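Local coordinates for beta-n-acetylhexosaminidase (PDB 4AZI), which hydrolyses terminal N-acetylglucosamine residues from glycans as a family 20 exo-beta-D-N-acetylglucosaminidase module of the pneumococcal enzyme StrH, at residues 283-286 with 287-291; 303-306 with 307-310; 341-344 with 345-348. The protein carries 2 engineered substitutions. All coordinates share one frame; numbering follows the deposited sequence.

In the fold
All three contacts lie around the last two strands of the TIM barrel. Interaction 1 lies in the loop after strand 271-282, interaction 2 in the return loop after helix 294-303, and interaction 3 on helix 339-352, which follows strand 321-329. Interactions 1 and 3 touch: Leu283 CD2 packs on Ile342 CD1 at 3.7 Å, although their centres are about 17 Å apart. Interaction 2 touches neither, its nearest atoms staying about 11 Å from interaction 1 and about 8 Å from interaction 3. Interaction 1 borders the pocket of the bound carbamate inhibitor, about 6 Å from the side chain of the engineered Trp291; the Leu345 side chain of interaction 3 is about 11 Å from the bound inhibitor.

Interaction 1: 283-286 with 287-291; sequences LGQK and PEDGW. Engineered in segment 287-291: Trp291 (natural residue Gly).
The loop that leaves barrel strand 271-282 folds back on itself through a short 3-10 turn, 287-289, and Lys286 and Asp289 fasten the turn with two bonds. Asp289 N donates to Lys286 O at 2.8 Å. In return, Asp289 OD2 takes the N-H of Lys286 at 2.8 Å. The donor arrives on the anti side of the carboxylate, somewhat tilted from its plane, and the bond is fairly straight (158°). The Asp289 CG stands beside its own backbone N (chi1 -59°), which turns the carboxylate back toward the start of the turn.

Gln285 and Asp289 run side by side in opposite senses, amide and carboxylate planes 42° apart, with Gln285 OE1 3.3 Å from Asp289 CB. The glutamine chain bends at chi2 and sends NE2 on to the carbonyl of Trp291, an engineered residue; NE2 to Trp291 O is 3.0 Å, within the plane of that carbonyl. The other amide atom, OE1, accepts from Arg332, so both ends of the Gln285 amide are engaged. Gly290, at a backbone conformation that suits glycine, carries the chain round toward Trp291, whose side chain leaves the backbone away from segment 283-286.

The Lys286 chain, bent at chi3 and chi4, places NZ 4.2 Å from Glu288 OE1 and 4.1 Å from Asp289 OD2. The two acidic groups would probably attract the ammonium group, though neither is close enough for a salt bridge. The turn thus combines one backbone bond with two from side chains to backbone, and these looser charges probably add a diffuse attraction at the exposed surface. Gln285 bonds the backbone just before the pocket residue Tyr292, next to the inhibitor site.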
ATOM      1  N   LEU A 283      12.835  -4.449   7.582  1.00 14.16           N
ATOM      2  CA  LEU A 283      14.174  -4.718   7.048  1.00 14.76           C
ATOM      3  C   LEU A 283      15.214  -4.730   8.167  1.00 15.36           C
ATOM      4  O   LEU A 283      15.302  -3.781   8.954  1.00 15.38           O
ATOM      5  CB  LEU A 283      14.571  -3.681   5.987  1.00 14.32           C
ATOM      6  CG  LEU A 283      13.689  -3.422   4.759  1.00 14.36           C
ATOM      7  CD1 LEU A 283      14.396  -2.453   3.813  1.00 14.00           C
ATOM      8  CD2 LEU A 283      13.317  -4.706   4.027  1.00 14.03           C
ATOM      9  N   GLY A 284      15.976  -5.821   8.239  1.00 16.46           N
ATOM     10  CA  GLY A 284      17.048  -5.972   9.225  1.00 17.43           C
ATOM     11  C   GLY A 284      16.619  -6.397  10.620  1.00 18.43           C
ATOM     12  O   GLY A 284      17.463  -6.565  11.504  1.00 18.39           O
ATOM     13  N   GLN A 285      15.312  -6.567  10.825  1.00 18.66           N
ATOM     14  CA  GLN A 285      14.759  -6.846  12.150  1.00 20.02           C
ATOM     15  C   GLN A 285      14.993  -8.296  12.563  1.00 20.91           C
ATOM     16  O   GLN A 285      14.703  -9.230  11.810  1.00 20.70           O
ATOM     17  CB  GLN A 285      13.257  -6.507  12.206  1.00 19.74           C
ATOM     18  CG  GLN A 285      12.660  -6.437  13.607  1.00 19.56           C
ATOM     19  CD  GLN A 285      12.720  -5.046  14.211  1.00 20.16           C
ATOM     20  OE1 GLN A 285      13.583  -4.239  13.865  1.00 21.21           O
ATOM     21  NE2 GLN A 285      11.799  -4.759  15.122  1.00 19.62           N
ATOM     22  N   LYS A 286      15.535  -8.454  13.765  1.00 22.69           N
ATOM     23  CA  LYS A 286      15.849  -9.750  14.351  1.00 24.60           C
ATOM     24  C   LYS A 286      15.073  -9.880  15.663  1.00 25.67           C
ATOM     25  O   LYS A 286      14.561  -8.882  16.166  1.00 26.56           O
ATOM     26  CB  LYS A 286      17.354  -9.854  14.599  1.00 25.31           C
ATOM     27  CG  LYS A 286      18.198 -10.015  13.339  1.00 25.77           C
ATOM     28  CD  LYS A 286      19.636  -9.581  13.596  1.00 26.71           C
ATOM     29  CE  LYS A 286      19.795  -8.075  13.423  1.00 27.38           C
ATOM     30  NZ  LYS A 286      20.701  -7.467  14.436  1.00 27.21           N
ATOM     31  N   PRO A 287      14.974 -11.106  16.222  1.00 27.60           N
ATOM     32  CA  PRO A 287      14.208 -11.323  17.463  1.00 28.43           C
ATOM     33  C   PRO A 287      14.464 -10.277  18.561  1.00 29.63           C
ATOM     34  O   PRO A 287      13.510  -9.795  19.181  1.00 30.28           O
ATOM     35  CB  PRO A 287      14.683 -12.701  17.923  1.00 28.29           C
ATOM     36  CG  PRO A 287      15.026 -13.410  16.659  1.00 28.00           C
ATOM     37  CD  PRO A 287      15.549 -12.368  15.709  1.00 27.06           C
ATOM     38  N   GLU A 288      15.732  -9.923  18.770  1.00 30.44           N
ATOM     39  CA  GLU A 288      16.153  -8.990  19.826  1.00 31.22           C
ATOM     40  C   GLU A 288      15.665  -7.555  19.603  1.00 31.67           C
ATOM     41  O   GLU A 288      15.655  -6.747  20.532  1.00 32.49           O
ATOM     42  CB  GLU A 288      17.685  -8.972  19.979  1.00 32.09           C
ATOM     43  CG  GLU A 288      18.393 -10.313  19.801  1.00 33.07           C
ATOM     44  CD  GLU A 288      18.800 -10.586  18.360  1.00 33.78           C
ATOM     45  OE1 GLU A 288      19.585  -9.792  17.788  1.00 34.29           O
ATOM     46  OE2 GLU A 288      18.340 -11.602  17.797  1.00 33.50           O
ATOM     47  N   ASP A 289      15.271  -7.235  18.374  1.00 31.30           N
ATOM     48  CA  ASP A 289      14.808  -5.888  18.049  1.00 30.61           C
ATOM     49  C   ASP A 289      13.340  -5.656  18.421  1.00 30.57           C
ATOM     50  O   ASP A 289      12.922  -4.510  18.619  1.00 31.22           O
ATOM     51  CB  ASP A 289      15.045  -5.576  16.566  1.00 30.76           C
ATOM     52  CG  ASP A 289      16.512  -5.671  16.168  1.00 31.64           C
ATOM     53  OD1 ASP A 289      17.374  -5.076  16.855  1.00 32.02           O
ATOM     54  OD2 ASP A 289      16.802  -6.327  15.147  1.00 31.28           O
ATOM     55  N   GLY A 290      12.568  -6.738  18.527  1.00 28.98           N
ATOM     56  CA  GLY A 290      11.141  -6.650  18.852  1.00 27.41           C
ATOM     57  C   GLY A 290      10.254  -7.440  17.899  1.00 26.08           C
ATOM     58  O   GLY A 290      10.608  -8.546  17.494  1.00 25.77           O
ATOM     59  N   TRP A 291       9.095  -6.880  17.551  1.00 24.42           N
ATOM     60  CA  TRP A 291       8.154  -7.549  16.645  1.00 23.32           C
ATOM     61  C   TRP A 291       8.598  -7.473  15.204  1.00 20.61           C
ATOM     62  O   TRP A 291       9.479  -6.682  14.848  1.00 19.87           O
ATOM     63  CB  TRP A 291       6.746  -6.961  16.776  1.00 25.43           C
ATOM     64  CG  TRP A 291       6.215  -6.939  18.188  1.00 28.42           C
ATOM     65  CD1 TRP A 291       6.369  -5.929  19.130  1.00 29.09           C
ATOM     66  CD2 TRP A 291       5.432  -7.984  18.875  1.00 30.61           C
ATOM     67  NE1 TRP A 291       5.762  -6.266  20.314  1.00 30.85           N
ATOM     68  CE2 TRP A 291       5.180  -7.483  20.229  1.00 31.07           C
ATOM     69  CE3 TRP A 291       4.931  -9.232  18.515  1.00 31.48           C
ATOM     70  CZ2 TRP A 291       4.452  -8.214  21.163  1.00 31.55           C
ATOM     71  CZ3 TRP A 291       4.203  -9.960  19.471  1.00 31.37           C
ATOM     72  CH2 TRP A 291       3.972  -9.459  20.760  1.00 31.28           C
TER

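Interaction 2: 303-306 with 307-310; sequences KTPF and NQLA
Gln308 passes across the ring of Pro305 at a slant, while Asn307 points its amide oxygen at the rim of the Phe306 ring. These pairs occupy different parts of a type I beta turn, Pro305 to Gln308, which is closed by Gln308 N donating to Pro305 O at 2.9 Å, the N-H pointing well at the oxygen (161°).

With its CG anti to the backbone N (chi1 179°) and an extended chain beyond, Gln308 doubles back over the proline. Its OE1 comes to 3.5 Å from Pro305 CD, and its CB rests 4.0 Å from Pro305 CB. At the far end NE2 passes 3.9 Å from Thr304 CG2, the two side chains crossing nearly at right angles. The glutamine thus sets CB and OE1 against the proline ring and NE2 near the threonine methyl.

On the other pair, Asn307 OD1 lies 3.4 Å from Phe306 CD2, near the plane of the ring, and the amide is turned 68° against that plane. The oxygen meets the ring at its C-H rim, an approach that is probably weakly favourable. A water donates to the same OD1 at 2.9 Å and reaches Phe306 O only by a weak bond, linking the two neighbouring residues.

The polar ends continue outward: Asn307 OD1 also accepts from Lys9, Gln308 OE1 from Tyr314 N, and Thr304 OG1 bonds to Asp278 on strand 271-282. Phe306 stacks with Tyr356. The turn thus follows the end of helix 294-303 and is tied to strand 271-282 and, through a Phe306 O bond to Ser324, to strand 321-329.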
ATOM      1  N   LYS A 303       0.963 -20.157   9.209  1.00 17.65           N
ATOM      2  CA  LYS A 303       0.203 -20.303  10.461  1.00 17.55           C
ATOM      3  C   LYS A 303      -1.089 -19.487  10.528  1.00 16.91           C
ATOM      4  O   LYS A 303      -2.087 -19.952  11.073  1.00 16.97           O
ATOM      5  CB  LYS A 303       1.099 -19.944  11.653  1.00 18.60           C
ATOM      6  CG  LYS A 303       0.869 -20.783  12.900  1.00 19.59           C
ATOM      7  CD  LYS A 303       2.145 -20.844  13.735  1.00 20.20           C
ATOM      8  CE  LYS A 303       2.127 -22.031  14.686  1.00 20.76           C
ATOM      9  N   THR A 304      -1.062 -18.267  10.000  1.00 15.86           N
ATOM     10  CA  THR A 304      -2.254 -17.420   9.948  1.00 14.75           C
ATOM     11  C   THR A 304      -2.978 -17.679   8.632  1.00 14.49           C
ATOM     12  O   THR A 304      -2.360 -17.579   7.581  1.00 14.30           O
ATOM     13  CB  THR A 304      -1.875 -15.931  10.018  1.00 14.68           C
ATOM     14  OG1 THR A 304      -1.060 -15.703  11.173  1.00 14.89           O
ATOM     15  CG2 THR A 304      -3.130 -15.049  10.089  1.00 14.32           C
ATOM     16  N   PRO A 305      -4.292 -18.010   8.680  1.00 13.95           N
ATOM     17  CA  PRO A 305      -4.999 -18.234   7.415  1.00 13.31           C
ATOM     18  C   PRO A 305      -5.112 -16.979   6.539  1.00 12.95           C
ATOM     19  O   PRO A 305      -5.124 -15.848   7.049  1.00 13.09           O
ATOM     20  CB  PRO A 305      -6.374 -18.735   7.863  1.00 13.51           C
ATOM     21  CG  PRO A 305      -6.128 -19.353   9.204  1.00 13.65           C
ATOM     22  CD  PRO A 305      -5.090 -18.461   9.836  1.00 13.80           C
ATOM     23  N   PHE A 306      -5.167 -17.196   5.226  1.00 12.48           N
ATOM     24  CA  PHE A 306      -5.199 -16.124   4.220  1.00 11.81           C
ATOM     25  C   PHE A 306      -6.349 -15.164   4.492  1.00 11.51           C
ATOM     26  O   PHE A 306      -6.204 -13.952   4.337  1.00 11.74           O
ATOM     27  CB  PHE A 306      -5.352 -16.743   2.819  1.00 11.75           C
ATOM     28  CG  PHE A 306      -5.423 -15.740   1.694  1.00 11.63           C
ATOM     29  CD1 PHE A 306      -4.269 -15.285   1.078  1.00 11.59           C
ATOM     30  CD2 PHE A 306      -6.657 -15.282   1.223  1.00 11.74           C
ATOM     31  CE1 PHE A 306      -4.332 -14.380   0.021  1.00 11.58           C
ATOM     32  CE2 PHE A 306      -6.726 -14.374   0.174  1.00 11.72           C
ATOM     33  CZ  PHE A 306      -5.561 -13.928  -0.431  1.00 11.64           C
ATOM     34  N   ASN A 307      -7.486 -15.718   4.885  1.00 10.81           N
ATOM     35  CA  ASN A 307      -8.676 -14.926   5.152  1.00 10.70           C
ATOM     36  C   ASN A 307      -8.796 -14.432   6.598  1.00 10.39           C
ATOM     37  O   ASN A 307      -9.770 -13.751   6.935  1.00 10.43           O
ATOM     38  CB  ASN A 307      -9.941 -15.711   4.756  1.00 10.72           C
ATOM     39  CG  ASN A 307     -10.146 -15.783   3.245  1.00 10.70           C
ATOM     40  OD1 ASN A 307      -9.770 -14.873   2.506  1.00 10.79           O
ATOM     41  ND2 ASN A 307     -10.761 -16.872   2.783  1.00 10.97           N
ATOM     42  N   GLN A 308      -7.821 -14.747   7.454  1.00 10.05           N
ATOM     43  CA  GLN A 308      -7.975 -14.400   8.871  1.00 10.17           C
ATOM     44  C   GLN A 308      -7.643 -12.941   9.184  1.00  9.80           C
ATOM     45  O   GLN A 308      -6.507 -12.521   9.052  1.00  9.72           O
ATOM     46  CB  GLN A 308      -7.176 -15.346   9.758  1.00 10.55           C
ATOM     47  CG  GLN A 308      -7.289 -15.024  11.233  1.00 10.51           C
ATOM     48  CD  GLN A 308      -6.813 -16.163  12.101  1.00 10.79           C
ATOM     49  OE1 GLN A 308      -7.404 -17.244  12.105  1.00 10.83           O
ATOM     50  NE2 GLN A 308      -5.744 -15.922  12.857  1.00 11.01           N
ATOM     51  N   LEU A 309      -8.643 -12.169   9.600  1.00  9.61           N
ATOM     52  CA  LEU A 309      -8.398 -10.790  10.017  1.00  9.54           C
ATOM     53  C   LEU A 309      -7.773 -10.788  11.410  1.00  9.73           C
ATOM     54  O   LEU A 309      -8.066 -11.669  12.225  1.00  9.82           O
ATOM     55  CB  LEU A 309      -9.685  -9.960   9.975  1.00  9.35           C
ATOM     56  CG  LEU A 309     -10.202  -9.659   8.561  1.00  9.33           C
ATOM     57  CD1 LEU A 309     -11.700  -9.436   8.560  1.00  9.41           C
ATOM     58  CD2 LEU A 309      -9.488  -8.465   7.949  1.00  9.23           C
ATOM     59  N   ALA A 310      -6.894  -9.822  11.666  1.00  9.83           N
ATOM     60  CA  ALA A 310      -6.216  -9.710  12.963  1.00  9.98           C
ATOM     61  C   ALA A 310      -7.229  -9.607  14.095  1.00 10.16           C
ATOM     62  O   ALA A 310      -8.250  -8.947  13.944  1.00  9.55           O
ATOM     63  CB  ALA A 310      -5.281  -8.508  12.972  1.00  9.88           C
TER
HETATM   64  O   HOH W   1      -8.395 -12.335   2.167  1.00 12.11           O

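Interaction 3: 341-344 with 345-348; sequences EIFE and LMTA
The phenyl ring of Phe343 and the sulfur of Met346, one helical turn apart on helix 339-352, form a Met-aromatic contact. The sulfur takes a slanting position, 63° off the ring normal and 5.5 Å from the centroid, and its closest ring atom is CD1, at 4.3 Å from SD. Lys33 of helix 24-37 also touches the Phe343 side chain. A second flat group, the backbone carbonyl of Phe343, has a donor on each face: Thr347 N at 2.9 Å from Phe343 O on one, and Thr347 OG1 at 2.7 Å from the same oxygen on the other. The hydroxyl stands well above the carbonyl plane, whereas the N-H is less tilted from it.

Thr347 reaches back because its OG1 lies beside the backbone N and anti to the carbonyl carbon (chi1 -57°), which carries the hydroxyl over the preceding turn. Met346 behaves differently: its chi1 (-71°) and extended chi2 put SD against Ile342 CG2 at 3.8 Å as well as near the Phe343 ring. Met346 CG also lies close to Ile342 O, at 3.2 Å, and the same oxygen is the acceptor of Met346 N at 2.9 Å. The remaining i to i+4 backbone bonds run from Leu345 N to Glu341 O and from Ala348 N to Glu344 O.

Around this ladder Leu345 packs on strand 321-329 and helix 294-303, while Met346 and Thr347 meet Leu37 of helix 24-37. The sulfur is thus shared between an aliphatic branch and an aromatic ring. Thr347, by contrast, spends its hydroxyl on its own helix, so a polar group at the packed surface is satisfied locally, and Phe343 O carries two bonds in place of the single one normal in a helix.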
ATOM      1  N   GLU A 341      15.493 -11.771   1.020  1.00 19.86           N
ATOM      2  CA  GLU A 341      14.645 -11.921   2.203  1.00 19.72           C
ATOM      3  C   GLU A 341      13.182 -11.697   1.825  1.00 19.02           C
ATOM      4  O   GLU A 341      12.311 -12.491   2.179  1.00 18.85           O
ATOM      5  CB  GLU A 341      15.045 -10.931   3.293  1.00 19.76           C
ATOM      6  CG  GLU A 341      16.373 -11.217   3.968  1.00 20.57           C
ATOM      7  CD  GLU A 341      16.710 -10.184   5.025  1.00 21.12           C
ATOM      8  OE1 GLU A 341      16.202  -9.050   4.936  1.00 21.34           O
ATOM      9  OE2 GLU A 341      17.477 -10.504   5.956  1.00 22.56           O
ATOM     10  N   ILE A 342      12.933 -10.614   1.094  1.00 18.39           N
ATOM     11  CA  ILE A 342      11.583 -10.232   0.666  1.00 17.99           C
ATOM     12  C   ILE A 342      10.995 -11.286  -0.270  1.00 17.82           C
ATOM     13  O   ILE A 342       9.814 -11.606  -0.185  1.00 17.19           O
ATOM     14  CB  ILE A 342      11.580  -8.827   0.015  1.00 17.57           C
ATOM     15  CG1 ILE A 342      11.614  -7.738   1.094  1.00 17.56           C
ATOM     16  CG2 ILE A 342      10.341  -8.609  -0.848  1.00 17.44           C
ATOM     17  CD1 ILE A 342      12.895  -7.664   1.904  1.00 17.55           C
ATOM     18  N   PHE A 343      11.847 -11.831  -1.136  1.00 18.19           N
ATOM     19  CA  PHE A 343      11.450 -12.866  -2.088  1.00 18.68           C
ATOM     20  C   PHE A 343      11.091 -14.168  -1.378  1.00 18.62           C
ATOM     21  O   PHE A 343      10.101 -14.811  -1.733  1.00 18.90           O
ATOM     22  CB  PHE A 343      12.549 -13.088  -3.140  1.00 18.86           C
ATOM     23  CG  PHE A 343      12.618 -12.015  -4.202  1.00 19.35           C
ATOM     24  CD1 PHE A 343      11.912 -10.817  -4.071  1.00 19.49           C
ATOM     25  CD2 PHE A 343      13.417 -12.195  -5.330  1.00 19.86           C
ATOM     26  CE1 PHE A 343      11.982  -9.836  -5.052  1.00 19.56           C
ATOM     27  CE2 PHE A 343      13.493 -11.214  -6.315  1.00 19.74           C
ATOM     28  CZ  PHE A 343      12.775 -10.034  -6.174  1.00 19.63           C
ATOM     29  N   GLU A 344      11.868 -14.552  -0.368  1.00 18.43           N
ATOM     30  CA  GLU A 344      11.520 -15.744   0.413  1.00 18.28           C
ATOM     31  C   GLU A 344      10.170 -15.571   1.128  1.00 17.37           C
ATOM     32  O   GLU A 344       9.341 -16.485   1.142  1.00 16.39           O
ATOM     33  CB  GLU A 344      12.615 -16.112   1.418  1.00 19.46           C
ATOM     34  CG  GLU A 344      12.323 -17.422   2.146  1.00 20.58           C
ATOM     35  CD  GLU A 344      13.290 -17.730   3.274  1.00 21.69           C
ATOM     36  OE1 GLU A 344      14.191 -16.909   3.546  1.00 22.70           O
ATOM     37  OE2 GLU A 344      13.137 -18.800   3.898  1.00 22.79           O
ATOM     38  N   LEU A 345       9.954 -14.393   1.708  1.00 16.41           N
ATOM     39  CA  LEU A 345       8.702 -14.103   2.402  1.00 15.88           C
ATOM     40  C   LEU A 345       7.515 -14.149   1.434  1.00 15.28           C
ATOM     41  O   LEU A 345       6.504 -14.794   1.721  1.00 14.88           O
ATOM     42  CB  LEU A 345       8.789 -12.750   3.124  1.00 16.02           C
ATOM     43  CG  LEU A 345       7.670 -12.327   4.080  1.00 16.06           C
ATOM     44  CD1 LEU A 345       7.332 -13.404   5.098  1.00 16.14           C
ATOM     45  CD2 LEU A 345       8.059 -11.036   4.788  1.00 16.15           C
ATOM     46  N   MET A 346       7.660 -13.483   0.286  1.00 14.57           N
ATOM     47  CA  MET A 346       6.653 -13.513  -0.768  1.00 14.54           C
ATOM     48  C   MET A 346       6.353 -14.925  -1.256  1.00 14.39           C
ATOM     49  O   MET A 346       5.194 -15.276  -1.435  1.00 13.67           O
ATOM     50  CB  MET A 346       7.078 -12.650  -1.956  1.00 14.52           C
ATOM     51  CG  MET A 346       7.036 -11.160  -1.684  1.00 14.84           C
ATOM     52  SD  MET A 346       7.756 -10.227  -3.037  1.00 15.22           S
ATOM     53  CE  MET A 346       6.480 -10.406  -4.286  1.00 14.97           C
ATOM     54  N   THR A 347       7.403 -15.718  -1.479  1.00 14.11           N
ATOM     55  CA  THR A 347       7.263 -17.085  -1.982  1.00 14.30           C
ATOM     56  C   THR A 347       6.521 -17.976  -0.979  1.00 14.50           C
ATOM     57  O   THR A 347       5.624 -18.732  -1.362  1.00 14.69           O
ATOM     58  CB  THR A 347       8.642 -17.693  -2.336  1.00 14.19           C
ATOM     59  OG1 THR A 347       9.292 -16.860  -3.304  1.00 13.85           O
ATOM     60  CG2 THR A 347       8.500 -19.103  -2.899  1.00 14.40           C
ATOM     61  N   ALA A 348       6.888 -17.863   0.297  1.00 14.29           N
ATOM     62  CA  ALA A 348       6.235 -18.612   1.375  1.00 14.72           C
ATOM     63  C   ALA A 348       4.720 -18.361   1.451  1.00 14.42           C
ATOM     64  O   ALA A 348       3.937 -19.307   1.551  1.00 14.22           O
ATOM     65  CB  ALA A 348       6.899 -18.303   2.709  1.00 14.74           C
TER